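Local atomic coordinates of glutathione s-transferase S2 (PDB entry 5H5L), a protein that probably catalyses the conjugation of glutathione to electrophilic substrates, as a sigma-class glutathione transferase also described as a prostaglandin D synthase. Residues E124-P127 and F128-K132; D93-N96 and D97-S101; E37-P40 and T41-S44; N10-G13 and L14-I18. All blocks are in the same frame, centred on the assembly; numbering follows the deposited sequence.

How the interactions relate
Along the chain the order is interaction 4, interaction 3, interaction 2, interaction 1. Interactions 4 and 3 belong to the thioredoxin-like N-terminal domain, about 17 Å apart between centres, and both touch one glutathione, at its thiol and its glycyl carboxylate respectively. Interactions 2 and 1 lie on the successive helices 82-106 and 111-139 of the helical part, with centres about 11 Å apart, and pack directly through Phe98 and Phe130. Interaction 2 also meets interaction 4, where Arg99 packs on Leu14. Asp97 of interaction 2 binds a different glutathione, the one held mainly by the second subunit, so each site is completed across the dimer. Interactions 1 and 3 are farthest apart, about 35 Å between centres.

Interaction 1: E124-P127 and F128-K132; sequences ETVP and FYFNK
Val126 and Phe130, one turn apart on helix 111-139, meet through a CH-pi contact. Val126 CG1 lies 4.0 Å from the centroid of the Phe130 ring and 18° off the ring normal, displaced toward the rim at CD2. This methyl is anti to the backbone N of Val126 (chi1 171°), a placement that sends it over the ring. A second pair, Thr125 and Tyr129, runs side by side in the same direction, with Thr125 CG2 3.9 Å from Tyr129 CD2. Phe128 CD2 lies over one face of the Tyr129 ring, and Lys132 CE over a face of the Phe128 ring.

Both segments belong to the all-helical C-terminal domain of the glutathione transferase fold, and Pro127, which has no N-H to give to the preceding turn, marks a kink in their helix. Phe130 and Val126 also pack on Phe98 of helix 82-106 and on Tyr174, while Lys132 NZ bonds to Pro47 O of the second subunit.

Four backbone bonds carry the helix past the proline. Phe128 N reaches Glu124 O at 3.0 Å, and Tyr129 N meets Thr125 O in an almost straight bond (178°). Phe130 N comes within 2.7 Å of Val126 O, and Asn131 N bonds to Pro127 O at 3.0 Å. Asn131 ND2 folds back to 3.2 Å from Pro127 O, but at an angle too poor for a hydrogen bond.

Interaction 2: D93-N96 and D97-S101; sequences DTFN and DFRSS. With GSH (glutathione), chain C.
Asn96 and Arg99 lie side by side on helix 82-106, and their polar ends meet in two weak hydrogen bonds to one oxygen. Arg99 NE is 2.8 Å from Asn96 OD1 (N-H...O 127°) and NH2 3.1 Å from the same atom, with the amide and guanidinium planes turned 75° apart. Arg99 sets out with CG wedged between its backbone N and carbonyl carbon (chi1 79°) and then runs extended to NE, alongside the amide. Both groups are tied further: Asn96 ND2 bonds to Thr65 OG1, and Arg99 NH2 to Tyr155 OH. Arg99 lines the glutathione pocket of its own subunit.

The Asp97 carboxylate points to the neighbouring active site. Its OD1 and OD2 each accept a bond from N1 of a glutathione held mainly by the second subunit, both at 3.0 Å, and OD2 is also bonded to Gln63 NE2 of that subunit. An aspartate reaching across the dimer to the gamma-glutamyl amino group is a feature that sigma-class transferases share with the alpha, mu and pi classes. A water donates to Asp93 O at 2.9 Å and to Asp97 OD1, bridging the turn.

Among apolar contacts, the rings of Phe95 and Phe98 lie askew, with Phe95 CE1 4.0 Å from Phe98 CD2. Phe95 packs on helix 151-164 through Phe156 and Ile159, whereas Phe98 reaches Met163 of that helix and Val126 and Phe130 of helix 111-139, placing helix 82-106 against both.

Interaction 3: E37-P40 and T41-S44; sequences EQWP and TIKS. With GSH (glutathione), chain E.
The backbone of Gln38 to Lys43 closes into the short helix 39-43, with Gln38 at its N-cap position. Two bonds define the turn: Ile42 N reaches Gln38 O at 3.2 Å, lying in the carbonyl plane, and Lys43 N comes within 2.7 Å of Trp39 O. This is the helix that follows strand 30-34 in the thioredoxin-like N-terminal domain, and here it supplies two residues of the glutathione site.

Trp39 is the scaffold of the contact. With CG turned away from the backbone N (chi1 173°), the indole reaches forward along the helix, beside Ile42 and Lys43. Lys43 CB sits over one face, 3.8 Å from the centroid of the six-membered ring and 18° off its normal, a CH-pi contact. Lys43 CG continues along that ring at 3.7 Å from CZ2. Ile42 crosses the indole at about a right angle and sets CG2 3.8 Å from Trp39 CZ3. Phe9 meets the indole edge-to-face.

Packing on the indole brings the Lys43 chain, straight until a bend at its last torsion, to the same glutathione oxygen as Trp39. Lys43 NZ, also bonded to Gly49 O, donates a hydrogen bond to glutathione O32, at a rather short 2.5 Å; its positive charge would probably offset the negative charge of the glycyl carboxylate. Trp39 NE1 donates to O32 from the indole edge at 3.0 Å, with an N-H...O angle of 159°.

Interaction 4: N10-G13 and L14-I18; sequences NFAG and LGEPI. With GSH (glutathione), chain E.
Ala12 and Glu16 make the close part of this contact, where the loop after strand 4-9 turns into helix 15-25. Glu16 leaves the backbone on the side opposite its N (chi1 -159°) and bends at the next torsion, which folds the buried carboxylate back beside the alanine: OE1 is 3.5 Å from Ala12 CA and 3.7 Å from Ala12 CB. The carboxylate is firmly held, OE1 by Arg19 and OE2 by Arg197, Trp193 and Trp20, surroundings that probably stabilise its negative charge. Pro17 CD adds a contact of 3.5 Å to Gly13 O.

The backbone of the turn is held more loosely: Gly13, partly exposed, turns the chain at positive phi (47°), and Glu16 N makes only a weak, bent bond to Ala12 O, at 3.0 Å and 132°.

Beyond the turn, Leu14 forms a wall of the glutathione pocket: its CD1 is 3.6 Å from the cysteinyl SG2, and its backbone N is bonded to Tyr8 OH, itself a glutathione-binding residue. Leu14 also lies against Ser64 and, together with Pro17, against Tyr155, so the start of helix 15-25, which follows strand 4-9, packs against helix 64-75 of its own domain and helix 151-164 of the helical one.

Interaction 1: E124-P127 and F128-K132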
loop_
_atom_site.group_PDB
_atom_site.type_symbol
_atom_site.label_atom_id
_atom_site.label_comp_id
_atom_site.label_asym_id
_atom_site.label_seq_id
_atom_site.Cartn_x
_atom_site.Cartn_y
_atom_site.Cartn_z
ATOM N N GLU B 124 6.273 -11.643 -19.096
ATOM C CA GLU B 124 4.953 -11.020 -19.116
ATOM C C GLU B 124 4.793 -9.900 -18.093
ATOM O O GLU B 124 4.443 -8.766 -18.466
ATOM C CB GLU B 124 3.895 -12.114 -18.931
ATOM C CG GLU B 124 3.619 -12.876 -20.274
ATOM C CD GLU B 124 3.934 -14.362 -20.209
ATOM O OE1 GLU B 124 3.704 -14.971 -19.141
ATOM O OE2 GLU B 124 4.409 -14.920 -21.226
ATOM N N THR B 125 5.124 -10.148 -16.824
ATOM C CA THR B 125 4.815 -9.179 -15.777
ATOM C C THR B 125 5.668 -7.918 -15.881
ATOM O O THR B 125 5.141 -6.801 -15.809
ATOM C CB THR B 125 4.995 -9.818 -14.415
ATOM O OG1 THR B 125 4.230 -11.019 -14.379
ATOM C CG2 THR B 125 4.496 -8.887 -13.306
ATOM N N VAL B 126 6.989 -8.068 -15.942
ATOM C CA VAL B 126 7.859 -6.910 -16.096
ATOM C C VAL B 126 7.496 -6.080 -17.325
ATOM O O VAL B 126 7.304 -4.864 -17.184
ATOM C CB VAL B 126 9.333 -7.359 -16.095
ATOM C CG1 VAL B 126 10.236 -6.218 -16.463
ATOM C CG2 VAL B 126 9.701 -7.929 -14.746
ATOM N N PRO B 127 7.382 -6.645 -18.532
ATOM C CA PRO B 127 6.954 -5.789 -19.650
ATOM C C PRO B 127 5.614 -5.096 -19.408
ATOM O O PRO B 127 5.448 -3.908 -19.750
ATOM C CB PRO B 127 6.883 -6.766 -20.839
ATOM C CG PRO B 127 7.747 -7.898 -20.473
ATOM C CD PRO B 127 7.676 -8.020 -18.977
ATOM N N PHE B 128 4.639 -5.803 -18.846
ATOM C CA PHE B 128 3.331 -5.190 -18.648
ATOM C C PHE B 128 3.460 -3.927 -17.807
ATOM O O PHE B 128 3.063 -2.831 -18.230
ATOM C CB PHE B 128 2.364 -6.184 -18.001
ATOM C CG PHE B 128 1.016 -5.593 -17.690
ATOM C CD1 PHE B 128 0.015 -5.603 -18.634
ATOM C CD2 PHE B 128 0.777 -4.977 -16.471
ATOM C CE1 PHE B 128 -1.221 -5.045 -18.364
ATOM C CE2 PHE B 128 -0.452 -4.417 -16.193
ATOM C CZ PHE B 128 -1.450 -4.448 -17.144
ATOM N N TYR B 129 4.064 -4.049 -16.622
ATOM C CA TYR B 129 4.197 -2.889 -15.739
ATOM C C TYR B 129 5.237 -1.911 -16.251
ATOM O O TYR B 129 5.008 -0.697 -16.255
ATOM C CB TYR B 129 4.565 -3.319 -14.307
ATOM C CG TYR B 129 3.381 -3.889 -13.567
ATOM C CD1 TYR B 129 2.465 -3.070 -12.926
ATOM C CD2 TYR B 129 3.167 -5.240 -13.534
ATOM C CE1 TYR B 129 1.367 -3.611 -12.265
ATOM C CE2 TYR B 129 2.080 -5.782 -12.898
ATOM C CZ TYR B 129 1.189 -4.973 -12.253
ATOM O OH TYR B 129 0.103 -5.541 -11.636
ATOM N N PHE B 130 6.400 -2.405 -16.679
ATOM C CA PHE B 130 7.476 -1.459 -16.954
ATOM C C PHE B 130 7.250 -0.656 -18.228
ATOM O O PHE B 130 7.726 0.481 -18.303
ATOM C CB PHE B 130 8.810 -2.164 -17.012
ATOM C CG PHE B 130 9.360 -2.512 -15.661
ATOM C CD1 PHE B 130 8.509 -2.767 -14.588
ATOM C CD2 PHE B 130 10.715 -2.579 -15.464
ATOM C CE1 PHE B 130 9.017 -3.085 -13.343
ATOM C CE2 PHE B 130 11.243 -2.916 -14.228
ATOM C CZ PHE B 130 10.407 -3.158 -13.167
ATOM N N ASN B 131 6.570 -1.210 -19.244
ATOM C CA ASN B 131 6.243 -0.380 -20.410
ATOM C C ASN B 131 5.333 0.774 -19.987
ATOM O O ASN B 131 5.518 1.920 -20.409
ATOM C CB ASN B 131 5.565 -1.199 -21.512
ATOM C CG ASN B 131 6.542 -2.016 -22.362
ATOM O OD1 ASN B 131 7.644 -1.587 -22.666
ATOM N ND2 ASN B 131 6.110 -3.187 -22.759
ATOM N N LYS B 132 4.354 0.496 -19.116
ATOM C CA LYS B 132 3.481 1.569 -18.650
ATOM C C LYS B 132 4.238 2.578 -17.791
ATOM O O LYS B 132 4.039 3.789 -17.940
ATOM C CB LYS B 132 2.298 0.981 -17.890
ATOM C CG LYS B 132 1.215 0.415 -18.833
ATOM C CD LYS B 132 0.466 -0.723 -18.165
ATOM C CE LYS B 132 -0.607 -1.297 -19.061
ATOM N NZ LYS B 132 -1.739 -0.335 -19.295
#

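Interaction 2: D93-N96 and D97-S101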
loop_
_atom_site.group_PDB
_atom_site.type_symbol
_atom_site.label_atom_id
_atom_site.label_comp_id
_atom_site.label_asym_id
_atom_site.label_seq_id
_atom_site.Cartn_x
_atom_site.Cartn_y
_atom_site.Cartn_z
ATOM N N ASP B 93 1.469 2.583 -5.156
ATOM C CA ASP B 93 0.644 1.431 -4.858
ATOM C C ASP B 93 0.662 0.455 -6.038
ATOM O O ASP B 93 0.697 -0.760 -5.853
ATOM C CB ASP B 93 -0.791 1.854 -4.530
ATOM C CG ASP B 93 -0.978 2.288 -3.036
ATOM O OD1 ASP B 93 -0.022 2.275 -2.254
ATOM O OD2 ASP B 93 -2.116 2.623 -2.655
ATOM N N THR B 94 0.677 0.980 -7.259
ATOM C CA THR B 94 0.775 0.123 -8.428
ATOM C C THR B 94 2.123 -0.583 -8.469
ATOM O O THR B 94 2.189 -1.784 -8.742
ATOM C CB THR B 94 0.520 0.965 -9.678
ATOM O OG1 THR B 94 -0.853 1.373 -9.636
ATOM C CG2 THR B 94 0.760 0.175 -10.945
ATOM N N PHE B 95 3.208 0.143 -8.196
ATOM C CA PHE B 95 4.521 -0.478 -8.086
ATOM C C PHE B 95 4.506 -1.580 -7.029
ATOM O O PHE B 95 5.111 -2.641 -7.206
ATOM C CB PHE B 95 5.570 0.578 -7.737
ATOM C CG PHE B 95 6.940 0.038 -7.560
ATOM C CD1 PHE B 95 7.595 -0.567 -8.604
ATOM C CD2 PHE B 95 7.598 0.177 -6.351
ATOM C CE1 PHE B 95 8.852 -1.047 -8.441
ATOM C CE2 PHE B 95 8.889 -0.314 -6.177
ATOM C CZ PHE B 95 9.517 -0.911 -7.209
ATOM N N ASN B 96 3.797 -1.357 -5.925
ATOM C CA ASN B 96 3.793 -2.386 -4.885
ATOM C C ASN B 96 2.981 -3.602 -5.324
ATOM O O ASN B 96 3.346 -4.723 -4.979
ATOM C CB ASN B 96 3.286 -1.814 -3.566
ATOM C CG ASN B 96 4.329 -0.895 -2.885
ATOM O OD1 ASN B 96 5.529 -1.008 -3.116
ATOM N ND2 ASN B 96 3.861 0.005 -2.063
ATOM N N ASP B 97 1.932 -3.408 -6.135
ATOM C CA ASP B 97 1.238 -4.534 -6.741
ATOM C C ASP B 97 2.199 -5.322 -7.619
ATOM O O ASP B 97 2.241 -6.554 -7.564
ATOM C CB ASP B 97 0.069 -4.055 -7.596
ATOM C CG ASP B 97 -1.137 -3.655 -6.799
ATOM O OD1 ASP B 97 -1.230 -4.010 -5.605
ATOM O OD2 ASP B 97 -2.010 -2.977 -7.391
ATOM N N PHE B 98 2.994 -4.619 -8.429
ATOM C CA PHE B 98 4.018 -5.285 -9.237
ATOM C C PHE B 98 4.945 -6.094 -8.362
ATOM O O PHE B 98 5.191 -7.281 -8.618
ATOM C CB PHE B 98 4.852 -4.283 -10.018
ATOM C CG PHE B 98 6.171 -4.848 -10.496
ATOM C CD1 PHE B 98 6.205 -5.789 -11.515
ATOM C CD2 PHE B 98 7.357 -4.470 -9.919
ATOM C CE1 PHE B 98 7.417 -6.317 -11.963
ATOM C CE2 PHE B 98 8.564 -4.987 -10.356
ATOM C CZ PHE B 98 8.587 -5.924 -11.386
ATOM N N ARG B 99 5.474 -5.473 -7.309
ATOM C CA ARG B 99 6.532 -6.189 -6.613
ATOM C C ARG B 99 5.996 -7.346 -5.795
ATOM O O ARG B 99 6.783 -8.216 -5.400
ATOM C CB ARG B 99 7.386 -5.236 -5.787
ATOM C CG ARG B 99 6.879 -4.799 -4.513
ATOM C CD ARG B 99 7.957 -3.884 -3.865
ATOM N NE ARG B 99 7.371 -3.055 -2.807
ATOM C CZ ARG B 99 6.967 -3.539 -1.639
ATOM N NH1 ARG B 99 7.101 -4.839 -1.391
ATOM N NH2 ARG B 99 6.419 -2.736 -0.724
ATOM N N SER B 100 4.679 -7.431 -5.620
ATOM C CA SER B 100 4.090 -8.635 -5.061
ATOM C C SER B 100 4.456 -9.857 -5.882
ATOM O O SER B 100 4.659 -10.938 -5.319
ATOM C CB SER B 100 2.592 -8.491 -4.981
ATOM O OG SER B 100 2.017 -9.748 -4.766
ATOM N N SER B 101 4.555 -9.695 -7.205
ATOM C CA SER B 101 4.991 -10.777 -8.080
ATOM C C SER B 101 6.411 -11.202 -7.751
ATOM O O SER B 101 6.737 -12.397 -7.740
ATOM C CB SER B 101 4.874 -10.343 -9.541
ATOM O OG SER B 101 3.664 -10.822 -10.064
HETATM N N1 GSH C . -3.841 -2.679 -5.004
HETATM C CA1 GSH C . -5.067 -2.670 -5.786
HETATM C C1 GSH C . -6.126 -1.796 -5.117
HETATM O O11 GSH C . -7.022 -1.186 -5.776
HETATM O O12 GSH C . -6.089 -1.756 -3.858
HETATM C CB1 GSH C . -5.646 -4.111 -5.792
HETATM C CG1 GSH C . -6.738 -4.145 -6.847
HETATM C CD1 GSH C . -7.203 -5.608 -7.055
HETATM O OE1 GSH C . -6.653 -6.523 -6.551
HETATM N N2 GSH C . -8.380 -5.736 -7.901
HETATM C CA2 GSH C . -8.999 -7.009 -8.197
HETATM C C2 GSH C . -9.206 -7.141 -9.704
HETATM O O2 GSH C . -9.345 -6.196 -10.403
HETATM C CB2 GSH C . -10.395 -6.975 -7.615
HETATM S SG2 GSH C . -10.465 -6.634 -5.842
HETATM N N3 GSH C . -9.311 -8.493 -10.222
HETATM C CA3 GSH C . -9.593 -8.740 -11.621
HETATM C C3 GSH C . -8.330 -9.067 -12.377
HETATM O O31 GSH C . -8.464 -9.424 -13.570
HETATM O O32 GSH C . -7.204 -8.979 -11.818
HETATM O O HOH W 1 -0.675 -1.904 -3.603
#

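Interaction 3: E37-P40 and T41-S44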
loop_
_atom_site.group_PDB
_atom_site.type_symbol
_atom_site.label_atom_id
_atom_site.label_comp_id
_atom_site.label_asym_id
_atom_site.label_seq_id
_atom_site.Cartn_x
_atom_site.Cartn_y
_atom_site.Cartn_z
ATOM N N GLU B 37 20.509 -14.863 10.704
ATOM C CA GLU B 37 20.710 -15.798 11.808
ATOM C C GLU B 37 19.958 -15.352 13.057
ATOM O O GLU B 37 19.413 -16.186 13.787
ATOM C CB GLU B 37 22.211 -15.929 12.092
ATOM C CG GLU B 37 23.021 -14.659 11.715
ATOM C CD GLU B 37 24.493 -14.729 11.983
ATOM O OE1 GLU B 37 24.897 -15.208 13.066
ATOM O OE2 GLU B 37 25.251 -14.285 11.087
ATOM N N GLN B 38 19.902 -14.043 13.308
ATOM C CA GLN B 38 19.301 -13.488 14.513
ATOM C C GLN B 38 17.829 -13.102 14.341
ATOM O O GLN B 38 17.271 -12.461 15.242
ATOM C CB GLN B 38 20.072 -12.247 14.969
ATOM C CG GLN B 38 21.579 -12.308 14.782
ATOM C CD GLN B 38 22.245 -13.380 15.630
ATOM O OE1 GLN B 38 21.576 -14.219 16.232
ATOM N NE2 GLN B 38 23.572 -13.357 15.674
ATOM N N TRP B 39 17.188 -13.468 13.214
ATOM C CA TRP B 39 15.849 -12.948 12.909
ATOM C C TRP B 39 14.735 -13.632 13.698
ATOM O O TRP B 39 13.816 -12.944 14.157
ATOM C CB TRP B 39 15.528 -13.059 11.412
ATOM C CG TRP B 39 14.081 -12.676 11.067
ATOM C CD1 TRP B 39 13.158 -13.451 10.414
ATOM C CD2 TRP B 39 13.407 -11.445 11.390
ATOM N NE1 TRP B 39 11.968 -12.774 10.297
ATOM C CE2 TRP B 39 12.095 -11.541 10.880
ATOM C CE3 TRP B 39 13.791 -10.273 12.043
ATOM C CZ2 TRP B 39 11.157 -10.506 11.010
ATOM C CZ3 TRP B 39 12.855 -9.236 12.162
ATOM C CH2 TRP B 39 11.554 -9.368 11.655
ATOM N N PRO B 40 14.739 -14.959 13.863
ATOM C CA PRO B 40 13.705 -15.558 14.731
ATOM C C PRO B 40 13.674 -14.921 16.119
ATOM O O PRO B 40 12.602 -14.823 16.728
ATOM C CB PRO B 40 14.084 -17.048 14.771
ATOM C CG PRO B 40 14.958 -17.270 13.564
ATOM C CD PRO B 40 15.667 -15.967 13.319
ATOM N N THR B 41 14.817 -14.440 16.608
ATOM C CA THR B 41 14.857 -13.689 17.866
ATOM C C THR B 41 14.185 -12.336 17.723
ATOM O O THR B 41 13.357 -11.955 18.557
ATOM C CB THR B 41 16.305 -13.485 18.328
ATOM O OG1 THR B 41 16.870 -14.751 18.684
ATOM C CG2 THR B 41 16.386 -12.503 19.530
ATOM N N ILE B 42 14.541 -11.583 16.679
ATOM C CA ILE B 42 14.081 -10.212 16.623
ATOM C C ILE B 42 12.626 -10.149 16.175
ATOM O O ILE B 42 11.916 -9.215 16.530
ATOM C CB ILE B 42 15.031 -9.403 15.713
ATOM C CG1 ILE B 42 16.414 -9.277 16.367
ATOM C CG2 ILE B 42 14.479 -8.013 15.418
ATOM C CD1 ILE B 42 16.395 -8.438 17.640
ATOM N N LYS B 43 12.162 -11.148 15.416
ATOM C CA LYS B 43 10.842 -11.099 14.796
ATOM C C LYS B 43 9.741 -10.814 15.807
ATOM O O LYS B 43 8.851 -9.984 15.559
ATOM C CB LYS B 43 10.569 -12.422 14.080
ATOM C CG LYS B 43 9.222 -12.520 13.369
ATOM C CD LYS B 43 9.134 -13.807 12.549
ATOM C CE LYS B 43 7.772 -13.959 11.881
ATOM N NZ LYS B 43 7.542 -12.942 10.834
ATOM N N SER B 44 9.770 -11.508 16.942
ATOM C CA SER B 44 8.724 -11.373 17.952
ATOM C C SER B 44 8.745 -10.016 18.636
ATOM O O SER B 44 7.854 -9.736 19.437
ATOM C CB SER B 44 8.872 -12.474 19.011
ATOM O OG SER B 44 10.226 -12.593 19.432
HETATM N N1 GSH E . 4.164 -4.006 3.757
HETATM C CA1 GSH E . 5.396 -4.139 4.525
HETATM C C1 GSH E . 6.307 -2.939 4.215
HETATM O O11 GSH E . 6.229 -2.371 3.078
HETATM O O12 GSH E . 7.139 -2.511 5.072
HETATM C CB1 GSH E . 6.149 -5.421 4.074
HETATM C CG1 GSH E . 7.282 -5.657 5.060
HETATM C CD1 GSH E . 7.966 -7.025 4.740
HETATM O OE1 GSH E . 7.541 -7.752 3.908
HETATM N N2 GSH E . 9.162 -7.391 5.505
HETATM C CA2 GSH E . 9.826 -8.654 5.202
HETATM C C2 GSH E . 10.006 -9.435 6.491
HETATM O O2 GSH E . 9.996 -8.871 7.533
HETATM C CB2 GSH E . 11.195 -8.322 4.652
HETATM S SG2 GSH E . 11.065 -7.315 3.178
HETATM N N3 GSH E . 10.239 -10.868 6.409
HETATM C CA3 GSH E . 10.460 -11.634 7.631
HETATM C C3 GSH E . 9.203 -12.389 8.013
HETATM O O31 GSH E . 8.147 -12.261 7.352
HETATM O O32 GSH E . 9.259 -13.141 9.000
#

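Interaction 4: N10-G13 and L14-I18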
loop_
_atom_site.group_PDB
_atom_site.type_symbol
_atom_site.label_atom_id
_atom_site.label_comp_id
_atom_site.label_asym_id
_atom_site.label_seq_id
_atom_site.Cartn_x
_atom_site.Cartn_y
_atom_site.Cartn_z
ATOM N N ASN B 10 20.313 -6.905 6.986
ATOM C CA ASN B 10 21.578 -6.414 6.435
ATOM C C ASN B 10 21.594 -6.623 4.918
ATOM O O ASN B 10 22.342 -7.431 4.370
ATOM C CB ASN B 10 22.762 -7.099 7.118
ATOM C CG ASN B 10 23.987 -6.184 7.246
ATOM O OD1 ASN B 10 24.215 -5.286 6.428
ATOM N ND2 ASN B 10 24.784 -6.422 8.284
ATOM N N PHE B 11 20.671 -5.919 4.265
ATOM C CA PHE B 11 20.722 -5.638 2.835
ATOM C C PHE B 11 19.764 -4.485 2.540
ATOM O O PHE B 11 19.175 -3.885 3.448
ATOM C CB PHE B 11 20.414 -6.883 1.998
ATOM C CG PHE B 11 19.087 -7.540 2.285
ATOM C CD1 PHE B 11 17.985 -7.285 1.484
ATOM C CD2 PHE B 11 18.964 -8.476 3.305
ATOM C CE1 PHE B 11 16.764 -7.916 1.720
ATOM C CE2 PHE B 11 17.747 -9.119 3.551
ATOM C CZ PHE B 11 16.646 -8.836 2.759
ATOM N N ALA B 12 19.632 -4.157 1.255
ATOM C CA ALA B 12 18.830 -3.015 0.835
ATOM C C ALA B 12 17.348 -3.284 1.057
ATOM O O ALA B 12 16.763 -2.749 2.001
ATOM C CB ALA B 12 19.108 -2.691 -0.637
ATOM N N GLY B 13 16.749 -4.105 0.196
ATOM C CA GLY B 13 15.353 -4.497 0.322
ATOM C C GLY B 13 14.466 -3.302 0.596
ATOM O O GLY B 13 14.641 -2.221 0.016
ATOM N N LEU B 14 13.512 -3.493 1.509
ATOM C CA LEU B 14 12.587 -2.442 1.921
ATOM C C LEU B 14 13.155 -1.468 2.940
ATOM O O LEU B 14 12.513 -0.452 3.245
ATOM C CB LEU B 14 11.318 -3.083 2.498
ATOM C CG LEU B 14 10.471 -3.782 1.439
ATOM C CD1 LEU B 14 9.206 -4.408 2.047
ATOM C CD2 LEU B 14 10.103 -2.772 0.351
ATOM N N GLY B 15 14.314 -1.747 3.523
ATOM C CA GLY B 15 14.920 -0.732 4.354
ATOM C C GLY B 15 15.478 0.423 3.548
ATOM O O GLY B 15 15.496 1.560 4.015
ATOM N N GLU B 16 15.924 0.157 2.313
ATOM C CA GLU B 16 16.703 1.155 1.576
ATOM C C GLU B 16 15.915 2.404 1.238
ATOM O O GLU B 16 16.473 3.509 1.372
ATOM C CB GLU B 16 17.258 0.517 0.293
ATOM C CG GLU B 16 18.470 1.237 -0.303
ATOM C CD GLU B 16 19.710 1.149 0.582
ATOM O OE1 GLU B 16 19.701 0.304 1.507
ATOM O OE2 GLU B 16 20.680 1.921 0.355
ATOM N N PRO B 17 14.649 2.329 0.836
ATOM C CA PRO B 17 13.906 3.568 0.635
ATOM C C PRO B 17 13.908 4.451 1.859
ATOM O O PRO B 17 14.015 5.676 1.729
ATOM C CB PRO B 17 12.503 3.081 0.255
ATOM C CG PRO B 17 12.485 1.668 0.440
ATOM C CD PRO B 17 13.855 1.146 0.466
ATOM N N ILE B 18 13.842 3.869 3.059
ATOM C CA ILE B 18 13.854 4.706 4.252
ATOM C C ILE B 18 15.248 5.278 4.490
ATOM O O ILE B 18 15.407 6.463 4.813
ATOM C CB ILE B 18 13.351 3.893 5.458
ATOM C CG1 ILE B 18 11.898 3.441 5.238
ATOM C CG2 ILE B 18 13.427 4.733 6.724
ATOM C CD1 ILE B 18 11.452 2.330 6.127
HETATM N N1 GSH E . 4.164 -4.006 3.757
HETATM C CA1 GSH E . 5.396 -4.139 4.525
HETATM C C1 GSH E . 6.307 -2.939 4.215
HETATM O O11 GSH E . 6.229 -2.371 3.078
HETATM O O12 GSH E . 7.139 -2.511 5.072
HETATM C CB1 GSH E . 6.149 -5.421 4.074
HETATM C CG1 GSH E . 7.282 -5.657 5.060
HETATM C CD1 GSH E . 7.966 -7.025 4.740
HETATM O OE1 GSH E . 7.541 -7.752 3.908
HETATM N N2 GSH E . 9.162 -7.391 5.505
HETATM C CA2 GSH E . 9.826 -8.654 5.202
HETATM C C2 GSH E . 10.006 -9.435 6.491
HETATM O O2 GSH E . 9.996 -8.871 7.533
HETATM C CB2 GSH E . 11.195 -8.322 4.652
HETATM S SG2 GSH E . 11.065 -7.315 3.178
HETATM N N3 GSH E . 10.239 -10.868 6.409
HETATM C CA3 GSH E . 10.460 -11.634 7.631
HETATM C C3 GSH E . 9.203 -12.389 8.013
HETATM O O31 GSH E . 8.147 -12.261 7.352
HETATM O O32 GSH E . 9.259 -13.141 9.000
#